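Local structure of citrate synthase (Pyrobaculum aerophilum, 2IBP) at residues A[32-37]-A[379-384]; A[36-41]-A[213-218]. The protein probably catalyses the condensation of acetyl-CoA with oxaloacetate and water to citrate and CoA, the entry step of the tricarboxylic acid cycle. All blocks are in the same frame, centred on the assembly; numbering follows the deposited sequence.

Contact 1 of 2, residues A[32-37]-A[379-384]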
ATOM      1  N   LYS A  32       7.511  -6.756 -14.700  1.00  9.29           N
ATOM      2  CA  LYS A  32       7.759  -8.181 -14.651  1.00  9.25           C
ATOM      3  C   LYS A  32       7.129  -8.875 -15.843  1.00  8.67           C
ATOM      4  O   LYS A  32       6.405  -8.263 -16.620  1.00  9.96           O
ATOM      5  CB  LYS A  32       7.114  -8.806 -13.416  1.00 11.29           C
ATOM      6  CG  LYS A  32       5.578  -8.810 -13.451  1.00 11.12           C
ATOM      7  CD  LYS A  32       5.013  -9.594 -12.285  1.00 11.30           C
ATOM      8  CE  LYS A  32       3.496  -9.561 -12.311  1.00 11.59           C
ATOM      9  NZ  LYS A  32       2.908 -10.314 -11.189  1.00 11.33           N
ATOM     10  N   SER A  33       7.473 -10.158 -15.974  1.00 11.30           N
ATOM     11  CA  SER A  33       6.787 -11.041 -16.898  1.00 14.49           C
ATOM     12  C   SER A  33       5.756 -11.757 -16.043  1.00 14.42           C
ATOM     13  O   SER A  33       5.975 -12.005 -14.850  1.00 13.36           O
ATOM     14  CB  SER A  33       7.753 -12.031 -17.532  1.00 14.73           C
ATOM     15  OG  SER A  33       8.588 -11.377 -18.467  1.00 14.13           O
ATOM     16  N   THR A  34       4.632 -12.111 -16.654  1.00 10.74           N
ATOM     17  CA  THR A  34       3.576 -12.762 -15.934  1.00  8.23           C
ATOM     18  C   THR A  34       2.881 -13.798 -16.785  1.00  8.84           C
ATOM     19  O   THR A  34       2.916 -13.727 -18.011  1.00 10.03           O
ATOM     20  CB  THR A  34       2.494 -11.737 -15.517  1.00 11.16           C
ATOM     21  OG1 THR A  34       1.546 -12.346 -14.634  1.00 11.95           O
ATOM     22  CG2 THR A  34       1.789 -11.147 -16.736  1.00 13.18           C
ATOM     23  N   SER A  35       2.308 -14.781 -16.114  1.00 10.56           N
ATOM     24  CA  SER A  35       1.491 -15.781 -16.778  1.00 11.88           C
ATOM     25  C   SER A  35       0.085 -15.828 -16.176  1.00 14.79           C
ATOM     26  O   SER A  35      -0.697 -16.705 -16.518  1.00 12.19           O
ATOM     27  CB  SER A  35       2.156 -17.152 -16.698  1.00 15.22           C
ATOM     28  OG  SER A  35       2.245 -17.601 -15.365  1.00 14.73           O
ATOM     29  N   ILE A  36      -0.296 -14.798 -15.421  1.00 10.83           N
ATOM     30  CA  ILE A  36      -1.569 -14.803 -14.708  1.00  7.74           C
ATOM     31  C   ILE A  36      -2.758 -14.485 -15.591  1.00  9.03           C
ATOM     32  O   ILE A  36      -3.693 -15.266 -15.657  1.00 11.22           O
ATOM     33  CB  ILE A  36      -1.544 -13.890 -13.462  1.00  9.40           C
ATOM     34  CG1 ILE A  36      -0.463 -14.394 -12.499  1.00 11.08           C
ATOM     35  CG2 ILE A  36      -2.904 -13.903 -12.766  1.00 10.25           C
ATOM     36  CD1 ILE A  36      -0.196 -13.515 -11.289  1.00 13.46           C
ATOM     37  N   SER A  37      -2.727 -13.336 -16.253  1.00 11.37           N
ATOM     38  CA  SER A  37      -3.826 -12.967 -17.138  1.00 10.96           C
ATOM     39  C   SER A  37      -3.313 -12.139 -18.295  1.00 14.42           C
ATOM     40  O   SER A  37      -2.223 -11.566 -18.236  1.00 10.62           O
ATOM     41  CB  SER A  37      -4.916 -12.191 -16.388  1.00  9.58           C
ATOM     42  OG  SER A  37      -4.410 -10.939 -15.909  1.00 10.34           O
ATOM     43  N   VAL A 379       1.498 -11.442  -6.244  1.00  5.94           N
ATOM     44  CA  VAL A 379       2.554 -11.354  -5.228  1.00  8.47           C
ATOM     45  C   VAL A 379       3.441 -12.594  -5.276  1.00  9.45           C
ATOM     46  O   VAL A 379       4.669 -12.494  -5.369  1.00  8.48           O
ATOM     47  CB  VAL A 379       1.999 -11.163  -3.820  1.00  7.47           C
ATOM     48  CG1 VAL A 379       3.098 -11.418  -2.765  1.00  8.89           C
ATOM     49  CG2 VAL A 379       1.420  -9.749  -3.703  1.00 11.39           C
ATOM     50  N   LEU A 380       2.817 -13.767  -5.247  1.00  8.77           N
ATOM     51  CA  LEU A 380       3.578 -15.008  -5.277  1.00  7.65           C
ATOM     52  C   LEU A 380       4.418 -15.101  -6.538  1.00  7.45           C
ATOM     53  O   LEU A 380       5.562 -15.561  -6.490  1.00 10.30           O
ATOM     54  CB  LEU A 380       2.665 -16.212  -5.117  1.00  7.89           C
ATOM     55  CG  LEU A 380       1.934 -16.229  -3.774  1.00 14.43           C
ATOM     56  CD1 LEU A 380       0.967 -17.391  -3.700  1.00 20.74           C
ATOM     57  CD2 LEU A 380       2.875 -16.245  -2.589  1.00 16.14           C
ATOM     58  N   GLU A 381       3.871 -14.656  -7.658  1.00  8.07           N
ATOM     59  CA  GLU A 381       4.618 -14.651  -8.896  1.00  7.74           C
ATOM     60  C   GLU A 381       5.848 -13.749  -8.796  1.00  9.09           C
ATOM     61  O   GLU A 381       6.947 -14.139  -9.169  1.00  9.84           O
ATOM     62  CB  GLU A 381       3.734 -14.208 -10.053  1.00 12.62           C
ATOM     63  CG  GLU A 381       4.427 -14.226 -11.384  1.00 13.70           C
ATOM     64  CD  GLU A 381       3.489 -13.896 -12.506  1.00 15.16           C
ATOM     65  OE1 GLU A 381       3.005 -12.742 -12.541  1.00 11.99           O
ATOM     66  OE2 GLU A 381       3.252 -14.786 -13.359  1.00 11.83           O
ATOM     67  N   TYR A 382       5.668 -12.551  -8.248  1.00  8.71           N
ATOM     68  CA  TYR A 382       6.776 -11.616  -8.103  1.00  9.82           C
ATOM     69  C   TYR A 382       7.855 -12.204  -7.207  1.00  9.02           C
ATOM     70  O   TYR A 382       9.045 -12.015  -7.454  1.00 10.91           O
ATOM     71  CB  TYR A 382       6.294 -10.280  -7.542  1.00  9.01           C
ATOM     72  CG  TYR A 382       7.316  -9.194  -7.708  1.00  6.99           C
ATOM     73  CD1 TYR A 382       7.614  -8.714  -8.974  1.00  7.88           C
ATOM     74  CD2 TYR A 382       7.979  -8.646  -6.613  1.00  8.97           C
ATOM     75  CE1 TYR A 382       8.565  -7.738  -9.158  1.00 13.23           C
ATOM     76  CE2 TYR A 382       8.919  -7.632  -6.782  1.00  9.87           C
ATOM     77  CZ  TYR A 382       9.222  -7.205  -8.069  1.00 10.17           C
ATOM     78  OH  TYR A 382      10.172  -6.236  -8.287  1.00 10.53           O
ATOM     79  N   TRP A 383       7.425 -12.859  -6.137  1.00  8.64           N
ATOM     80  CA  TRP A 383       8.348 -13.481  -5.197  1.00  9.25           C
ATOM     81  C   TRP A 383       9.195 -14.604  -5.791  1.00 10.29           C
ATOM     82  O   TRP A 383      10.127 -15.089  -5.134  1.00 12.53           O
ATOM     83  CB  TRP A 383       7.627 -13.980  -3.958  1.00  7.36           C
ATOM     84  CG  TRP A 383       7.236 -12.906  -2.993  1.00  7.25           C
ATOM     85  CD1 TRP A 383       7.655 -11.600  -2.988  1.00 11.29           C
ATOM     86  CD2 TRP A 383       6.564 -13.107  -1.744  1.00  8.45           C
ATOM     87  NE1 TRP A 383       7.190 -10.962  -1.874  1.00  9.49           N
ATOM     88  CE2 TRP A 383       6.539 -11.862  -1.075  1.00  7.21           C
ATOM     89  CE3 TRP A 383       5.952 -14.211  -1.140  1.00 10.67           C
ATOM     90  CZ2 TRP A 383       5.937 -11.697   0.169  1.00 11.50           C
ATOM     91  CZ3 TRP A 383       5.359 -14.048   0.097  1.00 13.91           C
ATOM     92  CH2 TRP A 383       5.352 -12.795   0.740  1.00 15.47           C
ATOM     93  N   GLU A 384       8.849 -15.074  -6.990  1.00 10.40           N
ATOM     94  CA  GLU A 384       9.715 -16.042  -7.674  1.00 11.99           C
ATOM     95  C   GLU A 384      11.015 -15.376  -8.140  1.00 15.52           C
ATOM     96  O   GLU A 384      11.991 -16.050  -8.447  1.00 14.34           O
ATOM     97  CB  GLU A 384       8.999 -16.678  -8.866  1.00 15.79           C
ATOM     98  CG  GLU A 384       7.904 -17.620  -8.432  1.00 14.06           C
ATOM     99  CD  GLU A 384       8.456 -18.818  -7.676  1.00 30.60           C
ATOM    100  OE1 GLU A 384       9.194 -19.623  -8.285  1.00 41.03           O
ATOM    101  OE2 GLU A 384       8.151 -18.965  -6.472  1.00 38.35           O
TER
HETATM  102  O   HOH W   1       2.681 -17.190 -12.161  1.00 16.46           O

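Contact 2 of 2, residues A[36-41]-A[213-218]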
ATOM      1  N   ILE A  36      -0.296 -14.798 -15.421  1.00 10.83           N
ATOM      2  CA  ILE A  36      -1.569 -14.803 -14.708  1.00  7.74           C
ATOM      3  C   ILE A  36      -2.758 -14.485 -15.591  1.00  9.03           C
ATOM      4  O   ILE A  36      -3.693 -15.266 -15.657  1.00 11.22           O
ATOM      5  CB  ILE A  36      -1.544 -13.890 -13.462  1.00  9.40           C
ATOM      6  CG1 ILE A  36      -0.463 -14.394 -12.499  1.00 11.08           C
ATOM      7  CG2 ILE A  36      -2.904 -13.903 -12.766  1.00 10.25           C
ATOM      8  CD1 ILE A  36      -0.196 -13.515 -11.289  1.00 13.46           C
ATOM      9  N   SER A  37      -2.727 -13.336 -16.253  1.00 11.37           N
ATOM     10  CA  SER A  37      -3.826 -12.967 -17.138  1.00 10.96           C
ATOM     11  C   SER A  37      -3.313 -12.139 -18.295  1.00 14.42           C
ATOM     12  O   SER A  37      -2.223 -11.566 -18.236  1.00 10.62           O
ATOM     13  CB  SER A  37      -4.916 -12.191 -16.388  1.00  9.58           C
ATOM     14  OG  SER A  37      -4.410 -10.939 -15.909  1.00 10.34           O
ATOM     15  N   ASP A  38      -4.107 -12.082 -19.352  1.00 10.01           N
ATOM     16  CA  ASP A  38      -3.737 -11.333 -20.530  1.00  8.18           C
ATOM     17  C   ASP A  38      -4.984 -10.786 -21.154  1.00 11.36           C
ATOM     18  O   ASP A  38      -6.028 -11.425 -21.097  1.00  9.46           O
ATOM     19  CB  ASP A  38      -3.040 -12.231 -21.550  1.00  8.84           C
ATOM     20  CG  ASP A  38      -2.352 -11.443 -22.658  1.00 11.70           C
ATOM     21  OD1 ASP A  38      -1.911 -10.300 -22.400  1.00 13.02           O
ATOM     22  OD2 ASP A  38      -2.241 -11.960 -23.788  1.00 15.64           O
ATOM     23  N   ILE A  39      -4.862  -9.595 -21.727  1.00 12.83           N
ATOM     24  CA  ILE A  39      -5.972  -8.973 -22.424  1.00 12.85           C
ATOM     25  C   ILE A  39      -5.561  -8.623 -23.832  1.00 13.59           C
ATOM     26  O   ILE A  39      -4.472  -8.069 -24.043  1.00 15.76           O
ATOM     27  CB  ILE A  39      -6.376  -7.653 -21.774  1.00 13.12           C
ATOM     28  CG1 ILE A  39      -6.854  -7.865 -20.342  1.00 13.19           C
ATOM     29  CG2 ILE A  39      -7.466  -6.961 -22.600  1.00 15.06           C
ATOM     30  CD1 ILE A  39      -6.908  -6.579 -19.551  1.00 15.69           C
ATOM     31  N   ASP A  40      -6.390  -9.016 -24.791  1.00 11.76           N
ATOM     32  CA  ASP A  40      -6.242  -8.548 -26.165  1.00 13.98           C
ATOM     33  C   ASP A  40      -7.332  -7.485 -26.306  1.00 15.79           C
ATOM     34  O   ASP A  40      -8.506  -7.806 -26.477  1.00 15.28           O
ATOM     35  CB  ASP A  40      -6.423  -9.646 -27.195  1.00 15.41           C
ATOM     36  CG  ASP A  40      -6.238  -9.140 -28.619  1.00 26.32           C
ATOM     37  OD1 ASP A  40      -6.539  -7.954 -28.884  1.00 21.46           O
ATOM     38  OD2 ASP A  40      -5.767  -9.925 -29.471  1.00 26.83           O
ATOM     39  N   GLY A  41      -6.930  -6.229 -26.159  1.00 14.87           N
ATOM     40  CA  GLY A  41      -7.861  -5.114 -26.209  1.00 16.04           C
ATOM     41  C   GLY A  41      -8.525  -4.892 -27.554  1.00 20.75           C
ATOM     42  O   GLY A  41      -9.671  -4.450 -27.614  1.00 18.59           O
ATOM     43  N   ASP A 213      -8.918 -11.221 -12.005  1.00  7.27           N
ATOM     44  CA  ASP A 213      -7.651 -10.559 -12.335  1.00  8.03           C
ATOM     45  C   ASP A 213      -7.811  -9.756 -13.601  1.00  6.81           C
ATOM     46  O   ASP A 213      -8.660 -10.070 -14.442  1.00  7.01           O
ATOM     47  CB  ASP A 213      -6.484 -11.527 -12.493  1.00  9.38           C
ATOM     48  CG  ASP A 213      -5.145 -10.817 -12.339  1.00 14.96           C
ATOM     49  OD1 ASP A 213      -4.972 -10.131 -11.311  1.00 11.45           O
ATOM     50  OD2 ASP A 213      -4.287 -10.895 -13.249  1.00 13.09           O
ATOM     51  N   HIS A 214      -7.034  -8.688 -13.731  1.00  9.91           N
ATOM     52  CA  HIS A 214      -7.118  -7.881 -14.921  1.00  7.53           C
ATOM     53  C   HIS A 214      -5.844  -7.072 -15.046  1.00 12.02           C
ATOM     54  O   HIS A 214      -5.816  -5.896 -14.713  1.00 15.92           O
ATOM     55  CB  HIS A 214      -8.377  -7.013 -14.869  1.00 10.55           C
ATOM     56  CG  HIS A 214      -8.988  -6.742 -16.212  1.00  9.88           C
ATOM     57  ND1 HIS A 214      -9.025  -5.485 -16.776  1.00 12.94           N
ATOM     58  CD2 HIS A 214      -9.517  -7.582 -17.135  1.00 13.85           C
ATOM     59  CE1 HIS A 214      -9.614  -5.554 -17.960  1.00 13.33           C
ATOM     60  NE2 HIS A 214      -9.940  -6.811 -18.192  1.00 12.27           N
ATOM     61  N   GLU A 215      -4.778  -7.786 -15.406  1.00 18.55           N
ATOM     62  CA  GLU A 215      -3.447  -7.218 -15.545  1.00 25.87           C
ATOM     63  C   GLU A 215      -2.981  -6.493 -14.280  1.00 11.25           C
ATOM     64  O   GLU A 215      -3.104  -7.065 -13.203  1.00 16.23           O
ATOM     65  CB  GLU A 215      -3.309  -6.434 -16.847  1.00 19.72           C
ATOM     66  CG  GLU A 215      -3.462  -7.405 -18.039  1.00 19.71           C
ATOM     67  CD  GLU A 215      -3.253  -6.793 -19.407  1.00 27.70           C
ATOM     68  OE1 GLU A 215      -3.330  -5.551 -19.566  1.00 27.92           O
ATOM     69  OE2 GLU A 215      -3.071  -7.590 -20.346  1.00 26.87           O
ATOM     70  N   VAL A 216      -2.387  -5.300 -14.395  1.00 14.55           N
ATOM     71  CA  VAL A 216      -1.759  -4.682 -13.226  1.00 13.11           C
ATOM     72  C   VAL A 216      -2.194  -3.247 -12.933  1.00 10.63           C
ATOM     73  O   VAL A 216      -1.435  -2.282 -13.169  1.00 12.57           O
ATOM     74  CB  VAL A 216      -0.207  -4.727 -13.317  1.00 13.44           C
ATOM     75  CG1 VAL A 216       0.392  -4.385 -11.948  1.00 12.80           C
ATOM     76  CG2 VAL A 216       0.269  -6.100 -13.750  1.00 13.32           C
ATOM     77  N   PRO A 217      -3.430  -3.092 -12.436  1.00 10.82           N
ATOM     78  CA  PRO A 217      -3.904  -1.781 -12.021  1.00 12.40           C
ATOM     79  C   PRO A 217      -3.227  -1.350 -10.726  1.00  9.72           C
ATOM     80  O   PRO A 217      -2.461  -2.119 -10.119  1.00  7.94           O
ATOM     81  CB  PRO A 217      -5.403  -1.988 -11.814  1.00 14.77           C
ATOM     82  CG  PRO A 217      -5.552  -3.430 -11.527  1.00 16.09           C
ATOM     83  CD  PRO A 217      -4.437  -4.147 -12.222  1.00 12.31           C
ATOM     84  N   ALA A 218      -3.570  -0.162 -10.258  1.00  9.25           N
ATOM     85  CA  ALA A 218      -2.896   0.404  -9.102  1.00 10.04           C
ATOM     86  C   ALA A 218      -2.973  -0.462  -7.850  1.00  9.49           C
ATOM     87  O   ALA A 218      -2.007  -0.533  -7.093  1.00  9.69           O
ATOM     88  CB  ALA A 218      -3.415   1.816  -8.818  1.00 11.39           C
TER
HETATM   89  O   HOH W   2      -0.635  -9.361 -19.260  1.00 35.79           O
HETATM   90  O   HOH W   3      -3.129  -6.079 -22.838  1.00 28.91           O

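Contact 1 of 2, residues A[32-37]-A[379-384]
The carboxylate of Glu381, near the end of helix 363-382, reaches across to the end of strand 32-34 and the turn after it and takes up three protein donors. Its CG stands anti to the backbone N (chi1 -178°) and the rest of the chain is extended, which carries the charged group far enough from the helix to meet the strand. OE1 receives two bonds from different sides. Thr34 OG1 donates at 2.6 Å to the syn lone pair of Glu381 OE1. Lys32 NZ forms a salt bridge with Glu381 and hydrogen-bonds OE1 on its anti lone pair, at 2.8 Å. Ser35 N, 2.9 Å from Glu381 OE2, gives that oxygen a nearly straight bond (162°) on the syn side, slightly out of the plane. A water that also lies near Ser35 OG donates to Glu381 OE2 at 2.7 Å.

Lysine suits this buried place because its long chain, fully extended after a chi1 of 68°, spans from strand to helix, where Glu381, His378 and His224 satisfy its ammonium. Lys32 CD passes the edge of the Tyr382 ring, 4.3 Å from CD1. Thr34 works in both directions: its OG1 gives its proton to Glu381 and accepts the backbone N of Ile36 at 3.2 Å, an ST turn where the strand stops. Ile36 runs antiparallel alongside the glutamate, bringing its CD1 to 3.5 Å from Glu381 OE1. With an alanine in place of Glu381, Lys32 would probably lose its carboxylate mate, and Thr34 OG1 and Ser35 N this acceptor.

Strand 32-34 pairs in parallel with a strand of the second subunit, so one shared carboxylate, fixed in rotation by donors at both oxygens, fastens the helix to an interface strand.

Contact 2 of 2, residues A[36-41]-A[213-218]
One face of the His214 imidazole is covered by the CD1 methyl of Ile39, a CH-pi contact 3.4 Å from CD1 to the ring centroid and 18° off the normal, displaced toward the CE1–NE2 rim. His214 NE2 is hydrogen-bonded to Tyr292 OH. Ile39 has chi1 -62° and a chain extended beyond CG1, which together carry CD1 between two flat groups, the imidazole and the Glu215 carboxylate, whose CD is 3.7 Å from Ile39 CD1. The length and apolar character of the CG1-CD1 arm suit it to touch both.

The Glu215 carboxylate is met from above its plane, 44° out, by the backbone N of Ile39, 3.0 Å from OE2. Two waters also donate to this oxygen, one linking it to Ser37 O and the other to Ile39 O. Asp38 OD1 approaches Glu215 OE2 at 3.6 Å, a meeting of like charges that these donors would be expected to ease; Asp38 OD2 is bonded to His399 of the second subunit.

Ser37 is short enough for its hydroxyl to sit between Asp213 OD2 and Glu215 N: OG donates to the first at 2.7 Å, on the anti side and out of the carboxylate plane, and accepts from the second at 3.2 Å. Asp213 OD2 also bonds His378 NE2, and the CG2 methyl of Ile36 rests 3.3 Å from Asp213 OD2.

Strand 37-40, outermost within this chain in a three-stranded antiparallel sheet, is thus bonded to the loop that leads to Pro217, the N-cap of helix 218-227. That loop carries His214 to the predicted active site of this citrate synthase fold, within about 4 Å, side chain to side chain, of His289.

How the contacts relate
Contacts 1 and 2 start from one continuous piece of chain, where strand 30-34 gives way, through a short turn, to strand 37-40, and their centres lie 12 Å apart. Ile36 sits at the join and faces partners in both contacts. A further link runs through His378, whose ND1 bonds Lys32 of contact 1 while its NE2 bonds Asp213 of contact 2. Both contacts also touch the second subunit. They differ in their nearness to the catalytic centre: contact 1 lies away from the annotated residues, whereas in contact 2 the His214 side chain, already beside His289, is about 9 Å from that of Asp346, the other predicted active-site residue.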